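Local coordinates for sulfatase (Bacteroides fragilis CAG:558, PDB 6USS), which probably hydrolyses sulfate esters as a calcium-dependent arylsulfatase of the gut microbiome, at residues S86-T91 / S346-A351; G324-E329 / N429-D434; Y377-D382 / L423-P428. The protein carries 1 engineered substitution. One frame throughout, in Å; residues are numbered along the deposited sequence.

Contact 1 of 3, residues S86-T91 / S346-A351; sequences SICSPT and SGKGSA. Engineered in segment 86-91: Cys-88 (natural residue Ser). With CA (calcium ion), chain C.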
loop_
_atom_site.group_PDB
_atom_site.type_symbol
_atom_site.label_atom_id
_atom_site.label_comp_id
_atom_site.label_asym_id
_atom_site.label_seq_id
_atom_site.Cartn_x
_atom_site.Cartn_y
_atom_site.Cartn_z
ATOM N N SER A 86 13.964 -11.322 22.942
ATOM C CA SER A 86 13.134 -12.246 23.706
ATOM C C SER A 86 11.652 -11.911 23.641
ATOM O O SER A 86 10.848 -12.640 24.228
ATOM C CB SER A 86 13.598 -12.306 25.164
ATOM O OG SER A 86 13.463 -11.065 25.813
ATOM N N ILE A 87 11.273 -10.859 22.912
ATOM C CA ILE A 87 9.906 -10.348 22.868
ATOM C C ILE A 87 9.603 -9.909 21.440
ATOM O O ILE A 87 10.484 -9.411 20.733
ATOM C CB ILE A 87 9.732 -9.183 23.877
ATOM C CG1 ILE A 87 9.695 -9.730 25.298
ATOM C CG2 ILE A 87 8.499 -8.348 23.588
ATOM C CD1 ILE A 87 8.541 -10.664 25.558
ATOM N N CYS A 88 8.333 -10.081 21.029
ATOM C CA CYS A 88 7.931 -9.881 19.629
ATOM C C CYS A 88 8.362 -8.522 19.076
ATOM O O CYS A 88 8.883 -8.429 17.960
ATOM C CB CYS A 88 6.416 -10.008 19.477
ATOM S SG CYS A 88 5.653 -11.458 20.247
ATOM N N SER A 89 8.132 -7.447 19.830
ATOM C CA SER A 89 8.263 -6.118 19.236
ATOM C C SER A 89 9.711 -5.764 18.909
ATOM O O SER A 89 9.969 -5.331 17.772
ATOM C CB SER A 89 7.595 -5.078 20.140
ATOM O OG SER A 89 6.188 -5.117 20.000
ATOM N N PRO A 90 10.692 -5.900 19.819
ATOM C CA PRO A 90 12.072 -5.590 19.407
ATOM C C PRO A 90 12.559 -6.448 18.261
ATOM O O PRO A 90 13.286 -5.947 17.395
ATOM C CB PRO A 90 12.891 -5.819 20.685
ATOM C CG PRO A 90 12.049 -6.689 21.531
ATOM C CD PRO A 90 10.636 -6.228 21.255
ATOM N N THR A 91 12.169 -7.723 18.218
ATOM C CA THR A 91 12.630 -8.587 17.136
ATOM C C THR A 91 12.059 -8.144 15.794
ATOM O O THR A 91 12.800 -7.978 14.814
ATOM C CB THR A 91 12.261 -10.037 17.424
ATOM O OG1 THR A 91 13.005 -10.488 18.563
ATOM C CG2 THR A 91 12.582 -10.923 16.226
ATOM N N SER A 346 14.939 -21.460 30.344
ATOM C CA SER A 346 13.815 -20.525 30.412
ATOM C C SER A 346 13.254 -20.326 28.988
ATOM O O SER A 346 13.225 -21.260 28.169
ATOM C CB SER A 346 14.266 -19.258 31.137
ATOM O OG SER A 346 13.244 -18.282 31.197
ATOM N N GLY A 347 12.780 -19.122 28.662
ATOM C CA GLY A 347 12.108 -18.919 27.399
ATOM C C GLY A 347 11.707 -17.483 27.171
ATOM O O GLY A 347 12.417 -16.565 27.597
ATOM N N LYS A 348 10.551 -17.287 26.535
ATOM C CA LYS A 348 10.108 -15.956 26.131
ATOM C C LYS A 348 10.242 -14.963 27.278
ATOM O O LYS A 348 9.848 -15.253 28.407
ATOM C CB LYS A 348 8.660 -16.001 25.640
ATOM C CG LYS A 348 8.134 -14.618 25.268
ATOM C CD LYS A 348 6.809 -14.695 24.595
ATOM C CE LYS A 348 6.426 -13.318 24.061
ATOM N NZ LYS A 348 5.157 -13.368 23.321
ATOM N N GLY A 349 10.828 -13.795 26.979
ATOM C CA GLY A 349 11.069 -12.768 27.966
ATOM C C GLY A 349 12.415 -12.850 28.661
ATOM O O GLY A 349 12.813 -11.882 29.318
ATOM N N SER A 350 13.122 -13.976 28.536
ATOM C CA SER A 350 14.404 -14.192 29.190
ATOM C C SER A 350 15.556 -13.783 28.289
ATOM O O SER A 350 15.508 -13.949 27.067
ATOM C CB SER A 350 14.596 -15.655 29.584
ATOM O OG SER A 350 15.726 -15.781 30.426
ATOM N N ALA A 351 16.610 -13.272 28.909
ATOM C CA ALA A 351 17.850 -13.080 28.178
ATOM C C ALA A 351 18.640 -14.375 28.043
ATOM O O ALA A 351 19.624 -14.406 27.292
ATOM C CB ALA A 351 18.693 -11.999 28.857
HETATM CA CA CA C . 6.611 -13.257 19.622
#
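Ser-86 meets the glycine-containing turn 347-350 through both its backbone and its side chain. Gly-349 N donates to Ser-86 O at 3.0 Å with an N-H...O angle of 150°. Gly-349 is the third residue of a type II turn, at a positive phi that a glycine accepts easily. The serine side chain rests on the turn by van der Waals contact: CB lies 3.2 Å from Ser-350 O, and OG sits against the CA and C of Gly-349.

The apolar part is a crossing of chains. Ile-87 CD1 touches Lys-348 CE at 3.7 Å, the isoleucine running at about a right angle to the fully extended lysine.

That extension carries Lys-348 NZ to the metal site, 3.7 Å from SG of the engineered Cys-88, while its salt bridge is with Asp-43. SG binds the calcium ion together with Asp-42, Asp-43, Asp-322 and Asn-323; the modelled SG-calcium distance of 2.1 Å is doubtfully short. Cys-88 starts the helix carrying the sulfatase signature, where the natural serine is predicted to become formylglycine. Lys-348 thus acts from the second shell: its salt bridge to Asp-43 probably helps position a calcium ligand.

Contact 2 of 3, residues G324-E329 / N429-D434; sequences GGLSSE and NHWGND
Ser-328 and Asn-433 mark the closest approach of two irregular loops, their CA atoms 6.5 Å apart, with neither backbone forming a strand or helix. This is a loop-to-loop contact in a sulfatase of the alkaline phosphatase clan: 324-329 follows strand 315-321 of the large mixed sheet, and 429-434 belongs to the connection between strands 422-427 and 441-446 of the small antiparallel sheet.

Trp-431 brings the edge of its indole. Its CG stands anti to the backbone N (chi1 -163°), which sends the indole across to the other loop with its six-membered ring leading. Two neighbours meet that ring at its edge, near its plane. Ser-328 OG is 3.3 Å from CZ3 of Trp-431, and Leu-326 CD1 is 3.9 Å from its CH2, so a hydroxyl and a methyl sit side by side along one rim of the indole. Ile-87 also touches this tryptophan, and Arg-119 NE donates to the carbonyl oxygen of Trp-431, tying its backbone to another loop.

Beyond the ring the contact turns polar. Ser-328 CB packs on the amide of Asn-433, 3.3 Å from OD1. Glu-329 reaches the same amide with an extended chain that crosses the asparagine at about a right angle. Both residues also touch a crystal neighbour, so lattice contacts may influence their poses. As modelled, the carboxylate and amide planes are 51° apart, and Glu-329 OE2 stands 3.1 Å from Asn-433 OD1, two acceptors facing each other; because amide oxygen and nitrogen look alike at this resolution, that orientation is doubtful.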
loop_
_atom_site.group_PDB
_atom_site.type_symbol
_atom_site.label_atom_id
_atom_site.label_comp_id
_atom_site.label_asym_id
_atom_site.label_seq_id
_atom_site.Cartn_x
_atom_site.Cartn_y
_atom_site.Cartn_z
ATOM N N GLY A 324 11.726 -16.970 21.941
ATOM C CA GLY A 324 11.599 -18.290 22.534
ATOM C C GLY A 324 10.169 -18.652 22.907
ATOM O O GLY A 324 9.277 -17.810 23.026
ATOM N N GLY A 325 9.935 -19.947 23.080
ATOM C CA GLY A 325 8.616 -20.393 23.486
ATOM C C GLY A 325 8.252 -19.879 24.866
ATOM O O GLY A 325 9.112 -19.594 25.700
ATOM N N LEU A 326 6.951 -19.739 25.100
ATOM C CA LEU A 326 6.463 -19.287 26.400
ATOM C C LEU A 326 6.669 -20.377 27.447
ATOM O O LEU A 326 6.069 -21.452 27.364
ATOM C CB LEU A 326 4.989 -18.903 26.303
ATOM C CG LEU A 326 4.289 -18.450 27.577
ATOM C CD1 LEU A 326 4.846 -17.131 28.021
ATOM C CD2 LEU A 326 2.804 -18.328 27.326
ATOM N N SER A 327 7.529 -20.105 28.427
ATOM C CA SER A 327 7.809 -21.060 29.496
ATOM C C SER A 327 7.542 -20.479 30.881
ATOM O O SER A 327 7.969 -21.073 31.878
ATOM C CB SER A 327 9.253 -21.558 29.407
ATOM O OG SER A 327 10.134 -20.474 29.223
ATOM N N SER A 328 6.820 -19.358 30.961
ATOM C CA SER A 328 6.522 -18.649 32.203
ATOM C C SER A 328 5.205 -19.062 32.837
ATOM O O SER A 328 4.959 -18.697 33.992
ATOM C CB SER A 328 6.388 -17.143 31.963
ATOM O OG SER A 328 7.318 -16.658 31.035
ATOM N N GLU A 329 4.331 -19.744 32.102
ATOM C CA GLU A 329 2.922 -19.801 32.474
ATOM C C GLU A 329 2.417 -21.233 32.587
ATOM O O GLU A 329 2.207 -21.899 31.554
ATOM C CB GLU A 329 2.097 -19.005 31.464
ATOM C CG GLU A 329 2.390 -17.518 31.542
ATOM C CD GLU A 329 1.396 -16.661 30.777
ATOM O OE1 GLU A 329 0.616 -17.235 29.980
ATOM O OE2 GLU A 329 1.401 -15.415 30.972
ATOM N N ASN A 429 13.064 -2.794 30.557
ATOM C CA ASN A 429 11.611 -2.811 30.609
ATOM C C ASN A 429 11.142 -3.801 31.668
ATOM O O ASN A 429 11.940 -4.494 32.302
ATOM C CB ASN A 429 11.028 -3.173 29.245
ATOM C CG ASN A 429 11.277 -2.113 28.222
ATOM O OD1 ASN A 429 12.364 -2.047 27.634
ATOM N ND2 ASN A 429 10.283 -1.250 28.011
ATOM N N HIS A 430 9.826 -3.888 31.849
ATOM C CA HIS A 430 9.246 -4.829 32.807
ATOM C C HIS A 430 8.186 -5.662 32.088
ATOM O O HIS A 430 7.059 -5.196 31.872
ATOM C CB HIS A 430 8.666 -4.101 34.018
ATOM C CG HIS A 430 8.588 -4.942 35.257
ATOM N ND1 HIS A 430 7.983 -4.508 36.419
ATOM C CD2 HIS A 430 9.041 -6.191 35.518
ATOM C CE1 HIS A 430 8.064 -5.451 37.338
ATOM N NE2 HIS A 430 8.704 -6.482 36.820
ATOM N N TRP A 431 8.556 -6.893 31.719
ATOM C CA TRP A 431 7.617 -7.834 31.131
ATOM C C TRP A 431 6.648 -8.348 32.193
ATOM O O TRP A 431 6.799 -8.104 33.393
ATOM C CB TRP A 431 8.357 -8.994 30.479
ATOM C CG TRP A 431 7.516 -9.763 29.540
ATOM C CD1 TRP A 431 6.742 -9.259 28.534
ATOM C CD2 TRP A 431 7.355 -11.191 29.496
ATOM N NE1 TRP A 431 6.103 -10.284 27.868
ATOM C CE2 TRP A 431 6.463 -11.477 28.434
ATOM C CE3 TRP A 431 7.877 -12.251 30.252
ATOM C CZ2 TRP A 431 6.078 -12.774 28.113
ATOM C CZ3 TRP A 431 7.494 -13.538 29.936
ATOM C CH2 TRP A 431 6.606 -13.793 28.869
ATOM N N GLY A 432 5.637 -9.081 31.739
ATOM C CA GLY A 432 4.519 -9.376 32.613
ATOM C C GLY A 432 4.765 -10.476 33.619
ATOM O O GLY A 432 3.999 -10.588 34.580
ATOM N N ASN A 433 5.808 -11.291 33.421
ATOM C CA ASN A 433 6.079 -12.456 34.254
ATOM C C ASN A 433 7.498 -12.412 34.816
ATOM O O ASN A 433 8.389 -11.759 34.270
ATOM C CB ASN A 433 5.898 -13.758 33.456
ATOM C CG ASN A 433 4.487 -13.933 32.930
ATOM O OD1 ASN A 433 4.260 -14.665 31.961
ATOM N ND2 ASN A 433 3.531 -13.264 33.564
ATOM N N ASP A 434 7.708 -13.133 35.908
ATOM C CA ASP A 434 9.043 -13.399 36.422
ATOM C C ASP A 434 9.519 -14.796 36.017
ATOM O O ASP A 434 8.723 -15.707 35.758
ATOM C CB ASP A 434 9.075 -13.270 37.946
ATOM C CG ASP A 434 8.617 -11.930 38.425
ATOM O OD1 ASP A 434 9.175 -10.888 37.992
ATOM O OD2 ASP A 434 7.687 -11.927 39.253
#

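Contact 3 of 3, residues Y377-D382 / L423-P428; sequences YLIIED and LYWNFP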
loop_
_atom_site.group_PDB
_atom_site.type_symbol
_atom_site.label_atom_id
_atom_site.label_comp_id
_atom_site.label_asym_id
_atom_site.label_seq_id
_atom_site.Cartn_x
_atom_site.Cartn_y
_atom_site.Cartn_z
ATOM N N TYR A 377 27.118 -17.631 14.672
ATOM C CA TYR A 377 25.943 -16.951 15.187
ATOM C C TYR A 377 25.591 -15.727 14.350
ATOM O O TYR A 377 26.451 -15.101 13.723
ATOM C CB TYR A 377 26.102 -16.571 16.664
ATOM C CG TYR A 377 27.305 -15.740 17.104
ATOM C CD1 TYR A 377 27.545 -14.468 16.590
ATOM C CD2 TYR A 377 28.153 -16.203 18.116
ATOM C CE1 TYR A 377 28.628 -13.696 17.040
ATOM C CE2 TYR A 377 29.239 -15.447 18.561
ATOM C CZ TYR A 377 29.469 -14.194 18.021
ATOM O OH TYR A 377 30.536 -13.434 18.469
ATOM N N LEU A 378 24.294 -15.419 14.323
ATOM C CA LEU A 378 23.771 -14.233 13.668
ATOM C C LEU A 378 22.575 -13.736 14.469
ATOM O O LEU A 378 22.022 -14.459 15.303
ATOM C CB LEU A 378 23.388 -14.528 12.216
ATOM C CG LEU A 378 22.359 -15.646 12.018
ATOM C CD1 LEU A 378 20.903 -15.162 12.180
ATOM C CD2 LEU A 378 22.558 -16.279 10.652
ATOM N N ILE A 379 22.158 -12.500 14.187
ATOM C CA ILE A 379 21.072 -11.875 14.927
ATOM C C ILE A 379 20.069 -11.249 13.955
ATOM O O ILE A 379 20.412 -10.863 12.841
ATOM C CB ILE A 379 21.617 -10.832 15.920
ATOM C CG1 ILE A 379 20.498 -10.262 16.789
ATOM C CG2 ILE A 379 22.421 -9.750 15.174
ATOM C CD1 ILE A 379 20.888 -10.141 18.243
ATOM N N ILE A 380 18.815 -11.126 14.420
ATOM C CA ILE A 380 17.660 -10.817 13.573
ATOM C C ILE A 380 17.873 -9.568 12.706
ATOM O O ILE A 380 17.505 -9.560 11.528
ATOM C CB ILE A 380 16.389 -10.708 14.446
ATOM C CG1 ILE A 380 15.153 -10.363 13.609
ATOM C CG2 ILE A 380 16.566 -9.688 15.567
ATOM C CD1 ILE A 380 14.740 -11.439 12.665
ATOM N N GLU A 381 18.478 -8.500 13.243
ATOM C CA GLU A 381 18.698 -7.319 12.397
ATOM C C GLU A 381 19.542 -7.625 11.166
ATOM O O GLU A 381 19.508 -6.844 10.208
ATOM C CB GLU A 381 19.361 -6.167 13.167
ATOM C CG GLU A 381 20.706 -6.495 13.771
ATOM C CD GLU A 381 20.615 -6.656 15.290
ATOM O OE1 GLU A 381 21.568 -6.226 15.990
ATOM O OE2 GLU A 381 19.589 -7.208 15.778
ATOM N N ASP A 382 20.299 -8.732 11.172
ATOM C CA ASP A 382 21.065 -9.141 9.994
ATOM C C ASP A 382 20.172 -9.544 8.819
ATOM O O ASP A 382 20.610 -9.472 7.657
ATOM C CB ASP A 382 21.987 -10.315 10.331
ATOM C CG ASP A 382 22.919 -10.029 11.496
ATOM O OD1 ASP A 382 23.139 -8.840 11.823
ATOM O OD2 ASP A 382 23.425 -11.011 12.092
ATOM N N LEU A 423 27.351 -9.487 19.827
ATOM C CA LEU A 423 25.898 -9.379 19.710
ATOM C C LEU A 423 25.339 -8.676 20.948
ATOM O O LEU A 423 25.837 -8.884 22.060
ATOM C CB LEU A 423 25.244 -10.753 19.551
ATOM C CG LEU A 423 25.662 -11.624 18.379
ATOM C CD1 LEU A 423 24.759 -12.845 18.360
ATOM C CD2 LEU A 423 25.592 -10.864 17.054
ATOM N N TYR A 424 24.293 -7.863 20.770
ATOM C CA TYR A 424 23.766 -7.082 21.882
ATOM C C TYR A 424 22.249 -7.183 22.036
ATOM O O TYR A 424 21.501 -7.123 21.057
ATOM C CB TYR A 424 24.132 -5.623 21.729
ATOM C CG TYR A 424 25.591 -5.350 21.532
ATOM C CD1 TYR A 424 26.104 -5.156 20.258
ATOM C CD2 TYR A 424 26.449 -5.233 22.619
ATOM C CE1 TYR A 424 27.424 -4.883 20.065
ATOM C CE2 TYR A 424 27.787 -4.954 22.437
ATOM C CZ TYR A 424 28.267 -4.773 21.151
ATOM O OH TYR A 424 29.601 -4.493 20.948
ATOM N N TRP A 425 21.802 -7.285 23.287
ATOM C CA TRP A 425 20.396 -7.129 23.639
ATOM C C TRP A 425 20.253 -6.074 24.733
ATOM O O TRP A 425 21.114 -5.938 25.611
ATOM C CB TRP A 425 19.770 -8.423 24.141
ATOM C CG TRP A 425 19.830 -9.591 23.229
ATOM C CD1 TRP A 425 18.787 -10.147 22.542
ATOM C CD2 TRP A 425 20.975 -10.406 22.951
ATOM N NE1 TRP A 425 19.212 -11.244 21.846
ATOM C CE2 TRP A 425 20.553 -11.428 22.076
ATOM C CE3 TRP A 425 22.318 -10.374 23.358
ATOM C CZ2 TRP A 425 21.428 -12.403 21.586
ATOM C CZ3 TRP A 425 23.185 -11.342 22.871
ATOM C CH2 TRP A 425 22.737 -12.341 21.995
ATOM N N ASN A 426 19.143 -5.340 24.684
ATOM C CA ASN A 426 18.799 -4.407 25.749
ATOM C C ASN A 426 17.313 -4.512 26.039
ATOM O O ASN A 426 16.493 -4.293 25.143
ATOM C CB ASN A 426 19.155 -2.962 25.391
ATOM C CG ASN A 426 19.100 -2.064 26.602
ATOM O OD1 ASN A 426 19.337 -2.519 27.715
ATOM N ND2 ASN A 426 18.762 -0.807 26.406
ATOM N N PHE A 427 16.973 -4.822 27.294
ATOM C CA PHE A 427 15.587 -4.881 27.761
ATOM C C PHE A 427 15.469 -4.044 29.027
ATOM O O PHE A 427 15.399 -4.582 30.145
ATOM C CB PHE A 427 15.142 -6.327 28.017
ATOM C CG PHE A 427 13.653 -6.483 28.209
ATOM C CD1 PHE A 427 12.802 -6.569 27.110
ATOM C CD2 PHE A 427 13.101 -6.557 29.498
ATOM C CE1 PHE A 427 11.409 -6.716 27.284
ATOM C CE2 PHE A 427 11.714 -6.704 29.690
ATOM C CZ PHE A 427 10.870 -6.776 28.587
ATOM N N PRO A 428 15.449 -2.734 28.896
ATOM C CA PRO A 428 15.245 -1.852 30.053
ATOM C C PRO A 428 13.763 -1.674 30.372
ATOM O O PRO A 428 13.251 -0.552 30.438
ATOM C CB PRO A 428 15.888 -0.539 29.595
ATOM C CG PRO A 428 15.652 -0.525 28.101
ATOM C CD PRO A 428 15.599 -1.980 27.640
HETATM O O HOH W 1 23.853 -7.141 17.494
#
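Leu-423 is the side chain round which this contact is built: it slides past both Tyr-377 and Ile-379, running in the opposite direction to each. Its CD1 and CG lie against the tyrosine, with Leu-423 CD1 3.7 Å from CD1 of Tyr-377; its CD2 reaches CG2 of Ile-379 at 3.9 Å and also skirts the ring. The tyrosine is brought there by a first torsion of 55°, which puts CG between its backbone N and carbonyl carbon. From that position the ring lies alongside the leucine while the hydroxyl is hydrogen-bonded to Arg-421 O and Gly-447 N.

Ile-379 serves a second neighbour with its other branch. With CG1 anti to the backbone N, its CD1 extends to the indole of Trp-425 and sits 4.1 Å from CE2, about equally far from NE1 and CZ2. The two side chains again pass antiparallel. Trp-425 NE1 bonds to Ala-84 O, which holds the indole in place for this contact.

Just after the strand the backbone takes helical angles, and from there Asp-382 fixes Ile-379. Ile-379 N donates to Asp-382 OD2 at 2.9 Å in an almost straight bond (179°), meeting that oxygen from above the carboxylate plane; OD1 makes a salt bridge with Arg-421. On the polar flank a water donates to Glu-381 OE1 and receives a weak bond from Tyr-424 N.

The touching parts, 377-379 and 423-425, run 42° apart and belong to different sheets: strand 378-379 pairs with 77-83, and 422-427 forms one outer strand of the small sheet. Such apolar packing between a large mixed sheet and a smaller four-stranded antiparallel one is characteristic of the two-part sulfatase fold.

Overall arrangement
Contacts 1 and 3 are buried, whereas contact 2 lies nearer the surface. Contact 1 belongs to the calcium site and combines a backbone bond with a buried charge; contact 3 is an aliphatic and aromatic seam between two sheets; contact 2 is a mixed edge of indole and polar groups. Contacts 1 and 2 share the loop between strand 315-321 and helix 353-356 and touch directly, with a probable hydrogen bond from Lys-348 N to Gly-325 O; their segments alternate along the chain. Contact 3 is nested within the loop closed by contact 2, and 423-428 runs straight into 429-434; it meets contact 1 where Ile-380 packs on Thr-91 and Phe-427 on Ile-87.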